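Local coordinates for protein putative enoyl-CoA hydratase (Streptomyces coelicolor A3, PDB 3G64) that probably acts as an enoyl-CoA hydratase or related crotonase-family enzyme on acyl-CoA thioesters, at residues 51-56 with 107-112; 58-63 with 220-225; 144-149 with 194-199; 164-169 with 177-182. All coordinates share one frame; numbering follows the deposited sequence.

Contact 1: residues 51-56 with 107-112; sequences DLLAEL and RAVREC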
loop_
_atom_site.group_PDB
_atom_site.type_symbol
_atom_site.label_atom_id
_atom_site.label_comp_id
_atom_site.label_asym_id
_atom_site.label_seq_id
_atom_site.Cartn_x
_atom_site.Cartn_y
_atom_site.Cartn_z
ATOM N N ASP A 51 10.782 17.779 -21.382
ATOM C CA ASP A 51 11.384 17.545 -22.687
ATOM C C ASP A 51 12.696 16.782 -22.600
ATOM O O ASP A 51 12.999 15.969 -23.487
ATOM C CB ASP A 51 11.584 18.863 -23.409
ATOM C CG ASP A 51 10.270 19.537 -23.765
ATOM O OD1 ASP A 51 9.242 18.820 -23.900
ATOM O OD2 ASP A 51 10.264 20.782 -23.912
ATOM N N LEU A 52 13.473 17.038 -21.545
ATOM C CA LEU A 52 14.710 16.285 -21.317
ATOM C C LEU A 52 14.387 14.821 -21.054
ATOM O O LEU A 52 15.001 13.950 -21.643
ATOM C CB LEU A 52 15.535 16.859 -20.152
ATOM C CG LEU A 52 16.707 15.988 -19.698
ATOM C CD1 LEU A 52 17.789 15.957 -20.795
ATOM C CD2 LEU A 52 17.312 16.472 -18.378
ATOM N N LEU A 53 13.420 14.543 -20.176
ATOM C CA LEU A 53 13.096 13.151 -19.888
ATOM C C LEU A 53 12.611 12.445 -21.150
ATOM O O LEU A 53 12.975 11.292 -21.396
ATOM C CB LEU A 53 12.063 13.015 -18.775
ATOM C CG LEU A 53 12.607 13.405 -17.390
ATOM C CD1 LEU A 53 11.488 13.456 -16.372
ATOM C CD2 LEU A 53 13.731 12.463 -16.931
ATOM N N ALA A 54 11.813 13.133 -21.963
ATOM C CA ALA A 54 11.306 12.519 -23.193
ATOM C C ALA A 54 12.481 12.205 -24.124
ATOM O O ALA A 54 12.566 11.138 -24.729
ATOM C CB ALA A 54 10.286 13.450 -23.890
ATOM N N GLU A 55 13.408 13.137 -24.219
ATOM C CA GLU A 55 14.583 12.932 -25.057
ATOM C C GLU A 55 15.494 11.783 -24.564
ATOM O O GLU A 55 15.883 10.904 -25.358
ATOM C CB GLU A 55 15.372 14.233 -25.203
ATOM C CG GLU A 55 16.498 14.079 -26.206
ATOM C CD GLU A 55 17.448 15.260 -26.213
ATOM O OE1 GLU A 55 16.981 16.382 -26.535
ATOM O OE2 GLU A 55 18.656 15.047 -25.902
ATOM N N LEU A 56 15.827 11.771 -23.270
ATOM C CA LEU A 56 16.617 10.662 -22.722
ATOM C C LEU A 56 15.885 9.319 -22.869
ATOM O O LEU A 56 16.507 8.277 -23.027
ATOM C CB LEU A 56 16.942 10.892 -21.249
ATOM C CG LEU A 56 17.736 12.152 -20.939
ATOM C CD1 LEU A 56 18.011 12.334 -19.454
ATOM C CD2 LEU A 56 19.042 12.148 -21.744
ATOM N N ARG A 107 4.811 11.636 -14.122
ATOM C CA ARG A 107 4.576 10.409 -14.861
ATOM C C ARG A 107 5.832 10.020 -15.659
ATOM O O ARG A 107 6.220 8.839 -15.709
ATOM C CB ARG A 107 3.373 10.579 -15.789
ATOM C CG ARG A 107 2.870 9.245 -16.307
ATOM C CD ARG A 107 1.567 9.390 -17.154
ATOM N NE ARG A 107 1.902 9.848 -18.492
ATOM C CZ ARG A 107 1.082 9.786 -19.547
ATOM N NH1 ARG A 107 -0.145 9.281 -19.441
ATOM N NH2 ARG A 107 1.496 10.234 -20.725
ATOM N N ALA A 108 6.470 11.012 -16.280
ATOM C CA ALA A 108 7.687 10.742 -17.049
ATOM C C ALA A 108 8.805 10.188 -16.134
ATOM O O ALA A 108 9.558 9.294 -16.530
ATOM C CB ALA A 108 8.155 12.006 -17.756
ATOM N N VAL A 109 8.904 10.688 -14.903
ATOM C CA VAL A 109 9.868 10.092 -13.974
ATOM C C VAL A 109 9.509 8.637 -13.699
ATOM O O VAL A 109 10.376 7.767 -13.700
ATOM C CB VAL A 109 9.990 10.866 -12.642
ATOM C CG1 VAL A 109 10.878 10.084 -11.643
ATOM C CG2 VAL A 109 10.585 12.239 -12.886
ATOM N N ARG A 110 8.224 8.361 -13.474
ATOM C CA ARG A 110 7.795 6.990 -13.210
ATOM C C ARG A 110 8.008 6.043 -14.416
ATOM O O ARG A 110 8.116 4.819 -14.229
ATOM C CB ARG A 110 6.310 6.952 -12.747
ATOM C CG ARG A 110 6.068 7.696 -11.358
ATOM C CD ARG A 110 6.974 7.116 -10.219
ATOM N NE ARG A 110 7.057 5.645 -10.285
ATOM C CZ ARG A 110 8.161 4.936 -10.030
ATOM N NH1 ARG A 110 9.299 5.546 -9.682
ATOM N NH2 ARG A 110 8.143 3.607 -10.141
ATOM N N GLU A 111 8.048 6.590 -15.627
ATOM C CA GLU A 111 8.032 5.738 -16.818
ATOM C C GLU A 111 9.348 5.652 -17.593
ATOM O O GLU A 111 9.451 4.853 -18.515
ATOM C CB GLU A 111 6.897 6.151 -17.786
ATOM C CG GLU A 111 5.504 5.770 -17.298
ATOM C CD GLU A 111 4.387 6.158 -18.273
ATOM O OE1 GLU A 111 4.645 6.842 -19.287
ATOM O OE2 GLU A 111 3.232 5.769 -18.015
ATOM N N CYS A 112 10.332 6.478 -17.251
ATOM C CA CYS A 112 11.570 6.511 -18.020
ATOM C C CYS A 112 12.377 5.231 -17.794
ATOM O O CYS A 112 12.455 4.741 -16.666
ATOM C CB CYS A 112 12.406 7.745 -17.665
ATOM S SG CYS A 112 12.879 7.899 -15.902
#

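Contact 2: residues 58-63 with 220-225; sequences RRRAVR and PALAHA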
loop_
_atom_site.group_PDB
_atom_site.type_symbol
_atom_site.label_atom_id
_atom_site.label_comp_id
_atom_site.label_asym_id
_atom_site.label_seq_id
_atom_site.Cartn_x
_atom_site.Cartn_y
_atom_site.Cartn_z
ATOM N N ARG A 58 13.557 8.378 -25.232
ATOM C CA ARG A 58 13.453 7.891 -26.596
ATOM C C ARG A 58 14.797 7.412 -27.133
ATOM O O ARG A 58 14.844 6.523 -27.974
ATOM C CB ARG A 58 12.801 8.937 -27.521
ATOM C CG ARG A 58 13.756 9.966 -28.094
ATOM C CD ARG A 58 12.965 11.093 -28.760
ATOM N NE ARG A 58 13.847 12.109 -29.331
ATOM C CZ ARG A 58 13.619 13.416 -29.247
ATOM N NH1 ARG A 58 12.542 13.871 -28.603
ATOM N NH2 ARG A 58 14.480 14.277 -29.780
ATOM N N ARG A 59 15.889 7.979 -26.634
ATOM C CA ARG A 59 17.213 7.566 -27.089
ATOM C C ARG A 59 17.836 6.501 -26.176
ATOM O O ARG A 59 18.939 6.053 -26.435
ATOM C CB ARG A 59 18.165 8.765 -27.224
ATOM C CG ARG A 59 17.670 9.882 -28.136
ATOM C CD ARG A 59 18.657 11.045 -28.177
ATOM N NE ARG A 59 19.377 11.175 -26.910
ATOM C CZ ARG A 59 20.148 12.208 -26.574
ATOM N NH1 ARG A 59 20.302 13.227 -27.410
ATOM N NH2 ARG A 59 20.765 12.227 -25.395
ATOM N N ARG A 60 17.111 6.090 -25.133
ATOM C CA ARG A 60 17.627 5.154 -24.131
ATOM C C ARG A 60 19.095 5.499 -23.848
ATOM O O ARG A 60 20.012 4.667 -23.938
ATOM C CB ARG A 60 17.425 3.691 -24.553
ATOM C CG ARG A 60 17.448 2.725 -23.367
ATOM C CD ARG A 60 17.291 1.270 -23.768
ATOM N NE ARG A 60 15.886 0.887 -23.823
ATOM C CZ ARG A 60 15.195 0.380 -22.800
ATOM N NH1 ARG A 60 15.773 0.190 -21.623
ATOM N NH2 ARG A 60 13.915 0.058 -22.956
ATOM N N ALA A 61 19.276 6.764 -23.486
ATOM C CA ALA A 61 20.559 7.427 -23.532
ATOM C C ALA A 61 21.457 7.037 -22.350
ATOM O O ALA A 61 22.643 6.753 -22.515
ATOM C CB ALA A 61 20.321 8.949 -23.570
ATOM N N VAL A 62 20.853 6.994 -21.171
ATOM C CA VAL A 62 21.565 6.814 -19.937
ATOM C C VAL A 62 21.049 5.566 -19.238
ATOM O O VAL A 62 20.013 5.013 -19.618
ATOM C CB VAL A 62 21.414 8.066 -19.047
ATOM C CG1 VAL A 62 21.749 9.323 -19.859
ATOM C CG2 VAL A 62 20.006 8.170 -18.483
ATOM N N ARG A 63 21.788 5.125 -18.229
ATOM C CA ARG A 63 21.441 3.941 -17.467
ATOM C C ARG A 63 21.065 4.306 -16.047
ATOM O O ARG A 63 20.672 3.443 -15.281
ATOM C CB ARG A 63 22.606 2.921 -17.480
ATOM C CG ARG A 63 23.013 2.468 -18.885
ATOM C CD ARG A 63 24.046 1.312 -18.925
ATOM N NE ARG A 63 25.311 1.569 -18.226
ATOM C CZ ARG A 63 26.328 2.297 -18.697
ATOM N NH1 ARG A 63 26.258 2.886 -19.882
ATOM N NH2 ARG A 63 27.425 2.446 -17.963
ATOM N N PRO A 220 23.045 -4.824 -14.865
ATOM C CA PRO A 220 22.355 -5.191 -16.101
ATOM C C PRO A 220 21.165 -4.226 -16.379
ATOM O O PRO A 220 20.113 -4.329 -15.738
ATOM C CB PRO A 220 21.876 -6.619 -15.815
ATOM C CG PRO A 220 21.670 -6.669 -14.353
ATOM C CD PRO A 220 22.675 -5.698 -13.738
ATOM N N ALA A 221 21.351 -3.337 -17.347
ATOM C CA ALA A 221 20.464 -2.198 -17.575
ATOM C C ALA A 221 19.047 -2.604 -17.964
ATOM O O ALA A 221 18.076 -2.054 -17.438
ATOM C CB ALA A 221 21.065 -1.242 -18.650
ATOM N N LEU A 222 18.931 -3.542 -18.894
ATOM C CA LEU A 222 17.619 -4.017 -19.323
ATOM C C LEU A 222 16.845 -4.633 -18.156
ATOM O O LEU A 222 15.671 -4.310 -17.946
ATOM C CB LEU A 222 17.738 -5.001 -20.481
ATOM C CG LEU A 222 16.414 -5.264 -21.196
ATOM C CD1 LEU A 222 15.818 -3.935 -21.752
ATOM C CD2 LEU A 222 16.591 -6.303 -22.304
ATOM N N ALA A 223 17.510 -5.495 -17.390
ATOM C CA ALA A 223 16.923 -6.035 -16.166
ATOM C C ALA A 223 16.446 -4.946 -15.187
ATOM O O ALA A 223 15.333 -5.061 -14.632
ATOM C CB ALA A 223 17.900 -6.998 -15.463
ATOM N N HIS A 224 17.267 -3.909 -14.961
ATOM C CA HIS A 224 16.873 -2.810 -14.062
ATOM C C HIS A 224 15.641 -2.053 -14.579
ATOM O O HIS A 224 14.698 -1.784 -13.838
ATOM C CB HIS A 224 18.003 -1.793 -13.904
ATOM C CG HIS A 224 19.150 -2.278 -13.068
ATOM N ND1 HIS A 224 20.423 -1.749 -13.175
ATOM C CD2 HIS A 224 19.218 -3.243 -12.121
ATOM C CE1 HIS A 224 21.224 -2.369 -12.322
ATOM N NE2 HIS A 224 20.523 -3.285 -11.679
ATOM N N ALA A 225 15.689 -1.697 -15.854
ATOM C CA ALA A 225 14.663 -0.880 -16.467
ATOM C C ALA A 225 13.311 -1.629 -16.452
ATOM O O ALA A 225 12.275 -1.052 -16.117
ATOM C CB ALA A 225 15.071 -0.498 -17.897
HETATM O O HOH W 1 20.449 0.695 -15.078
#

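Contact 3: residues 144-149 with 194-199; sequences TRFAFL and GLISEL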
loop_
_atom_site.group_PDB
_atom_site.type_symbol
_atom_site.label_atom_id
_atom_site.label_comp_id
_atom_site.label_asym_id
_atom_site.label_seq_id
_atom_site.Cartn_x
_atom_site.Cartn_y
_atom_site.Cartn_z
ATOM N N THR A 144 17.369 16.592 5.802
ATOM C CA THR A 144 16.269 16.536 4.821
ATOM C C THR A 144 14.911 16.759 5.478
ATOM O O THR A 144 14.590 16.114 6.483
ATOM C CB THR A 144 16.246 15.180 4.095
ATOM O OG1 THR A 144 17.456 15.029 3.341
ATOM C CG2 THR A 144 15.024 15.090 3.153
ATOM N N ARG A 145 14.147 17.703 4.930
ATOM C CA ARG A 145 12.810 18.028 5.419
ATOM C C ARG A 145 11.767 18.046 4.276
ATOM O O ARG A 145 11.749 18.985 3.468
ATOM C CB ARG A 145 12.789 19.418 6.050
ATOM C CG ARG A 145 13.869 19.647 7.105
ATOM C CD ARG A 145 13.908 21.104 7.580
ATOM N NE ARG A 145 13.934 20.987 9.015
ATOM C CZ ARG A 145 13.038 21.482 9.859
ATOM N NH1 ARG A 145 12.051 22.282 9.456
ATOM N NH2 ARG A 145 13.183 21.199 11.146
ATOM N N PHE A 146 10.896 17.037 4.240
ATOM C CA PHE A 146 9.776 16.989 3.295
ATOM C C PHE A 146 8.595 17.795 3.801
ATOM O O PHE A 146 8.271 17.775 5.003
ATOM C CB PHE A 146 9.250 15.559 3.128
ATOM C CG PHE A 146 10.212 14.598 2.528
ATOM C CD1 PHE A 146 10.194 14.337 1.160
ATOM C CD2 PHE A 146 11.089 13.871 3.351
ATOM C CE1 PHE A 146 11.067 13.368 0.594
ATOM C CE2 PHE A 146 11.970 12.911 2.798
ATOM C CZ PHE A 146 11.964 12.676 1.417
ATOM N N ALA A 147 7.931 18.490 2.893
ATOM C CA ALA A 147 6.672 19.111 3.249
ATOM C C ALA A 147 5.732 19.099 2.047
ATOM O O ALA A 147 6.035 19.661 1.003
ATOM C CB ALA A 147 6.905 20.562 3.769
ATOM N N PHE A 148 4.600 18.419 2.188
ATOM C CA PHE A 148 3.623 18.354 1.084
ATOM C C PHE A 148 2.610 19.432 1.324
ATOM O O PHE A 148 1.505 19.151 1.771
ATOM C CB PHE A 148 2.981 16.959 1.044
ATOM C CG PHE A 148 3.960 15.872 0.680
ATOM C CD1 PHE A 148 4.175 15.533 -0.656
ATOM C CD2 PHE A 148 4.699 15.234 1.654
ATOM C CE1 PHE A 148 5.094 14.533 -1.002
ATOM C CE2 PHE A 148 5.626 14.229 1.310
ATOM C CZ PHE A 148 5.813 13.886 -0.027
ATOM N N LEU A 149 3.014 20.676 1.072
ATOM C CA LEU A 149 2.311 21.826 1.609
ATOM C C LEU A 149 1.322 22.532 0.638
ATOM O O LEU A 149 1.011 23.703 0.789
ATOM C CB LEU A 149 3.322 22.802 2.222
ATOM C CG LEU A 149 4.543 23.084 1.364
ATOM C CD1 LEU A 149 4.085 23.605 -0.028
ATOM C CD2 LEU A 149 5.472 24.077 2.083
ATOM N N GLY A 194 8.945 5.117 5.571
ATOM C CA GLY A 194 9.225 4.549 4.253
ATOM C C GLY A 194 9.623 5.486 3.113
ATOM O O GLY A 194 9.704 5.061 1.948
ATOM N N LEU A 195 9.910 6.740 3.440
ATOM C CA LEU A 195 10.271 7.733 2.416
ATOM C C LEU A 195 11.750 7.785 2.054
ATOM O O LEU A 195 12.101 8.438 1.070
ATOM C CB LEU A 195 9.874 9.135 2.851
ATOM C CG LEU A 195 8.415 9.526 2.778
ATOM C CD1 LEU A 195 8.213 10.907 3.451
ATOM C CD2 LEU A 195 8.006 9.537 1.317
ATOM N N ILE A 196 12.610 7.119 2.835
ATOM C CA ILE A 196 14.058 7.160 2.582
ATOM C C ILE A 196 14.610 5.828 2.122
ATOM O O ILE A 196 14.385 4.807 2.785
ATOM C CB ILE A 196 14.835 7.537 3.864
ATOM C CG1 ILE A 196 14.304 8.850 4.432
ATOM C CG2 ILE A 196 16.364 7.591 3.610
ATOM C CD1 ILE A 196 14.382 9.964 3.456
ATOM N N SER A 197 15.362 5.828 1.018
ATOM C CA SER A 197 15.985 4.593 0.521
ATOM C C SER A 197 17.368 4.370 1.142
ATOM O O SER A 197 17.780 3.237 1.374
ATOM C CB SER A 197 16.126 4.650 -1.004
ATOM O OG SER A 197 14.930 5.154 -1.590
ATOM N N GLU A 198 18.079 5.464 1.388
ATOM C CA GLU A 198 19.379 5.429 2.063
ATOM C C GLU A 198 19.584 6.702 2.860
ATOM O O GLU A 198 19.481 7.798 2.320
ATOM C CB GLU A 198 20.522 5.291 1.068
ATOM C CG GLU A 198 21.880 5.317 1.770
ATOM C CD GLU A 198 23.047 5.177 0.824
ATOM O OE1 GLU A 198 22.823 4.898 -0.376
ATOM O OE2 GLU A 198 24.194 5.346 1.296
ATOM N N LEU A 199 19.828 6.561 4.154
ATOM C CA LEU A 199 20.113 7.717 4.986
ATOM C C LEU A 199 21.624 7.878 5.021
ATOM O O LEU A 199 22.332 6.940 5.326
ATOM C CB LEU A 199 19.582 7.517 6.404
ATOM C CG LEU A 199 19.850 8.727 7.300
ATOM C CD1 LEU A 199 19.063 9.931 6.802
ATOM C CD2 LEU A 199 19.500 8.399 8.733
#

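Contact 4: residues 164-169 with 177-182; sequences YLLPRV and RLLMLG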
loop_
_atom_site.group_PDB
_atom_site.type_symbol
_atom_site.label_atom_id
_atom_site.label_comp_id
_atom_site.label_asym_id
_atom_site.label_seq_id
_atom_site.Cartn_x
_atom_site.Cartn_y
_atom_site.Cartn_z
ATOM N N TYR A 164 -1.760 9.972 -5.475
ATOM C CA TYR A 164 -1.618 8.600 -5.982
ATOM C C TYR A 164 -0.362 7.956 -5.378
ATOM O O TYR A 164 -0.406 6.838 -4.816
ATOM C CB TYR A 164 -1.515 8.622 -7.511
ATOM C CG TYR A 164 -1.157 7.295 -8.148
ATOM C CD1 TYR A 164 -2.155 6.368 -8.509
ATOM C CD2 TYR A 164 0.178 6.965 -8.401
ATOM C CE1 TYR A 164 -1.820 5.136 -9.099
ATOM C CE2 TYR A 164 0.531 5.732 -8.985
ATOM C CZ TYR A 164 -0.462 4.829 -9.338
ATOM O OH TYR A 164 -0.085 3.619 -9.924
ATOM N N LEU A 165 0.772 8.645 -5.481
ATOM C CA LEU A 165 2.017 8.019 -5.029
ATOM C C LEU A 165 2.113 7.903 -3.511
ATOM O O LEU A 165 2.539 6.877 -2.993
ATOM C CB LEU A 165 3.208 8.804 -5.536
ATOM C CG LEU A 165 3.447 8.725 -7.042
ATOM C CD1 LEU A 165 4.492 9.789 -7.446
ATOM C CD2 LEU A 165 3.894 7.310 -7.466
ATOM N N LEU A 166 1.723 8.944 -2.781
ATOM C CA LEU A 166 2.087 8.952 -1.358
ATOM C C LEU A 166 1.488 7.765 -0.598
ATOM O O LEU A 166 2.200 7.089 0.131
ATOM C CB LEU A 166 1.799 10.299 -0.680
ATOM C CG LEU A 166 2.422 10.489 0.723
ATOM C CD1 LEU A 166 3.972 10.356 0.776
ATOM C CD2 LEU A 166 1.971 11.839 1.281
ATOM N N PRO A 167 0.182 7.496 -0.764
ATOM C CA PRO A 167 -0.324 6.342 -0.006
ATOM C C PRO A 167 0.321 5.039 -0.437
ATOM O O PRO A 167 0.310 4.087 0.363
ATOM C CB PRO A 167 -1.814 6.256 -0.376
ATOM C CG PRO A 167 -2.094 7.395 -1.244
ATOM C CD PRO A 167 -0.881 8.253 -1.443
ATOM N N ARG A 168 0.820 4.961 -1.673
ATOM C CA ARG A 168 1.448 3.720 -2.129
ATOM C C ARG A 168 2.872 3.562 -1.578
ATOM O O ARG A 168 3.439 2.461 -1.606
ATOM C CB ARG A 168 1.450 3.633 -3.665
ATOM C CG ARG A 168 0.031 3.318 -4.187
ATOM C CD ARG A 168 -0.117 3.660 -5.643
ATOM N NE ARG A 168 -1.420 3.204 -6.159
ATOM C CZ ARG A 168 -2.560 3.898 -6.089
ATOM N NH1 ARG A 168 -2.591 5.083 -5.483
ATOM N NH2 ARG A 168 -3.685 3.394 -6.630
ATOM N N VAL A 169 3.427 4.653 -1.054
ATOM C CA VAL A 169 4.759 4.595 -0.447
ATOM C C VAL A 169 4.656 4.440 1.071
ATOM O O VAL A 169 5.341 3.608 1.655
ATOM C CB VAL A 169 5.612 5.843 -0.829
ATOM C CG1 VAL A 169 6.956 5.853 -0.080
ATOM C CG2 VAL A 169 5.852 5.859 -2.343
ATOM N N ARG A 177 -2.404 12.435 6.540
ATOM C CA ARG A 177 -1.889 13.417 7.494
ATOM C C ARG A 177 -0.917 14.348 6.773
ATOM O O ARG A 177 -0.986 15.560 6.909
ATOM C CB ARG A 177 -1.182 12.665 8.649
ATOM C CG ARG A 177 -0.475 13.506 9.689
ATOM C CD ARG A 177 -0.022 12.596 10.851
ATOM N NE ARG A 177 0.860 11.485 10.444
ATOM C CZ ARG A 177 2.178 11.616 10.295
ATOM N NH1 ARG A 177 2.744 12.799 10.513
ATOM N NH2 ARG A 177 2.945 10.578 9.946
ATOM N N LEU A 178 -0.009 13.773 5.994
ATOM C CA LEU A 178 1.034 14.571 5.366
ATOM C C LEU A 178 0.431 15.563 4.361
ATOM O O LEU A 178 0.802 16.737 4.313
ATOM C CB LEU A 178 2.007 13.638 4.638
ATOM C CG LEU A 178 3.285 13.283 5.409
ATOM C CD1 LEU A 178 2.922 12.723 6.760
ATOM C CD2 LEU A 178 4.099 12.263 4.572
ATOM N N LEU A 179 -0.483 15.064 3.538
ATOM C CA LEU A 179 -1.052 15.877 2.464
ATOM C C LEU A 179 -2.088 16.854 2.968
ATOM O O LEU A 179 -2.223 17.945 2.445
ATOM C CB LEU A 179 -1.690 14.993 1.389
ATOM C CG LEU A 179 -0.686 14.178 0.561
ATOM C CD1 LEU A 179 -1.436 13.280 -0.424
ATOM C CD2 LEU A 179 0.236 15.123 -0.164
HETATM N N MSE A 180 -2.854 16.493 3.975
HETATM C CA MSE A 180 -3.839 17.485 4.361
HETATM C C MSE A 180 -3.311 18.625 5.238
HETATM O O MSE A 180 -3.735 19.768 5.093
HETATM C CB MSE A 180 -5.030 16.854 5.017
HETATM C CG MSE A 180 -6.233 17.522 4.407
HETATM SE SE MSE A 180 -7.820 17.031 5.266
HETATM C CE MSE A 180 -7.780 15.187 4.725
ATOM N N LEU A 181 -2.409 18.315 6.153
ATOM C CA LEU A 181 -1.921 19.358 7.070
ATOM C C LEU A 181 -0.674 20.062 6.544
ATOM O O LEU A 181 -0.386 21.184 6.942
ATOM C CB LEU A 181 -1.611 18.749 8.446
ATOM C CG LEU A 181 -2.817 18.140 9.197
ATOM C CD1 LEU A 181 -2.400 17.408 10.505
ATOM C CD2 LEU A 181 -3.811 19.231 9.485
ATOM N N GLY A 182 0.101 19.373 5.701
ATOM C CA GLY A 182 1.290 19.975 5.133
ATOM C C GLY A 182 2.406 20.252 6.144
ATOM O O GLY A 182 3.208 21.155 5.931
#

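Contact 1: residues 51-56 with 107-112
Leu53 of helix 43-58 meets Ala108 and Val109 of helix 92-111. The contact is purely apolar, and no hydrogen bond joins the two segments. One methyl, CD1 of Leu53, does most of the touching. It lies 3.9 Å from CB of Ala108. On its other partner, Leu53 CD1 is 3.8 Å from CG2 of Val109, so it reaches two consecutive residues at once. The base of the leucine is close as well, with Leu53 CB 4.2 Å from Ala108 CB. The alanine is small enough for this approach, and the CA atoms of Leu53 and Ala108 are 6.6 Å apart. In Leu53, CD1 stands anti to CA (chi2 171°), and this extended form carries the methyl to the facing helix. Val109 offers its CG2 branch and turns CG1 elsewhere. The two side chains cross obliquely.

The close packing gathers round this methyl and the base of the leucine. Ala108 is a central partner, yet it is still partly exposed. The loose side lies at Ala54 and Glu111, which are exposed and make no contact across. Ala54, next to Leu53, points away. Glu111 is one turn on from Ala108. The buried surface is small, 148 Å² in all.

Leu53 and Leu56 also touch Leu65 on strand 64-69, so helix 43-58 rests on that strand as well as on helix 92-111. Asp51 and Leu52 touch Trp16. From helix 92-111, Arg110 forms a salt bridge with Asp136 and packs on Leu239 of the second subunit.

Contact 2: residues 58-63 with 220-225
Arg60 and Arg63 lean on the first turns of helix 221-234. The Arg60 guanidinium touches with NH1. Leu222 CD1 lies over one face of this group, 4.1 Å from Arg60 NH1. Ala225 CB sits at its edge, near its plane, 3.9 Å from the same Arg60 NH1. The flat group thus has one apolar neighbour above and one beside it. Arg63 touches with its aliphatic part, and its CD is 3.9 Å from Ala221 CB. A water bridges the segments too. It is 2.8 Å from Arg63 O and 3.1 Å from His224 ND1, and it lies at the edge of the imidazole, in the plane of the ring.

Torsions place the arginine ends. Arg60 CG is anti to the backbone N (chi1 -158°), and a bend at chi3 (-89°) brings NH1 round to the helix. Arg63 bends at chi3 as well, and its NE donates to Ala217 O. That bond fixes the head group while CD stays on Ala221. A weak, long ion pair runs from Arg63 NH2 to Asp25. Arg60 also rests on Pro113.

Further out, Pro220 takes the N-cap position of helix 221-234. Pro220, Ala223 and His224 pack on the third subunit.

Arg60 closes helix 43-58 in a Schellman motif, with positive phi (39°). The chain then runs into strand 64-69. This is the helix-to-strand return of a beta-alpha-beta crossover in the crotonase fold, here bordered by a helix from the C-terminal helical part.

Contact 3: residues 144-149 with 194-199
The aromatic ring of Phe146 is approached in two ways by Leu195 and Ile196. The first is a CH-pi contact. Leu195 CD1 stands over one face, 4.2 Å from the Phe146 ring centroid and 13° off the ring normal. Its closest ring atom is Phe146 CD2, 4.1 Å from Leu195 CD1. The extended second torsion of Leu195 (chi2 172°) carries CD1 out over the ring.

The second is apolar packing at the rim. Ile196 CD1 lies near the ring plane, 3.9 Å from Phe146 CE2. The far corner is close too, with Phe146 CZ 4.2 Å from Ile196 CD1. One face and one edge are therefore met by consecutive residues.

The contact belongs to the crotonase fold. Phe146 of the small three-stranded sheet packs on the loop that leads into strand 198-199, an outer strand of the large sheet. Its own strand 145-147 sits between strands 123-125 and 185-186. The loop follows helix 187-193. Gly194 ends that helix with positive phi in a Schellman motif. Ala190 of the same helix touches Phe146, Leu195 and Ile196.

No hydrogen bond crosses; the polar groups near the contact bond to other parts of the chain. The backbone of Phe146 pairs with Val185, while Arg145 and Ala147 pair with Ala124. On the other segment, Leu195 O takes a bond from Arg138 NE, and Ser197 OG is bonded to Arg138 N.

Contact 4: residues 164-169 with 177-182
Two consecutive helices, 162-170 and 172-181, are joined by a very short turn and pack through Leu166 of the first and Leu178 and Leu179 of the second. The whole contact rests on the methyl CD2 of Leu166. It is 3.6 Å from Leu179 CG and faces the branch point of that leucine. On the other side chain, Leu166 CD2 is 3.8 Å from Leu178 CB and 3.9 Å from Leu178 CD2. Leu166 CG is anti to the backbone N (chi1 -168°), which directs the branch at the second helix. Leu166 runs across Leu178 roughly at right angles and lies alongside Leu179, pointing the other way. All three leucines are buried, and no hydrogen bond crosses.

Helix 162-170 is kinked at Pro167, whose N has no bond to the turn before. Arg168 folds back over the preceding turn. Its NH1 donates to Tyr164 O, 2.9 Å away with an N-H...O angle of 154°. The guanidinium lies flat over one face of the Tyr164 ring, offset toward the rim, with CE1 over its centre. Arg168 NH2 donates to Glu234 O of the second subunit.

Around the pair, Phe148 touches both Leu166 and Leu179. Leu133 of helix 127-134 touches Leu165, Leu166 and Val169. Leu165 also reaches helix 92-111, and Leu231 of the second subunit packs on Pro167 and Leu179.

From the N terminus, helix 43-58 opens contact 1, and the turn after it opens contact 2. Contact 1 closes first, at the end of helix 92-111, and joins two helices. Contact 2 closes only at 220-225, so the two cross; it ties a helix-to-strand turn to helix 221-234. They also touch, through a probable hydrogen bond from Ala61 N to Leu56 O. Contact 3 opens at strand 145-147 and closes at 194-199, tying the small sheet to the loop before strand 198-199. Contact 4, between two consecutive helices, falls within its loop, and contact 2 spans both. Contacts 3 and 4 meet where Gly194 packs on Val169. Contacts 2 and 4 both meet the third subunit.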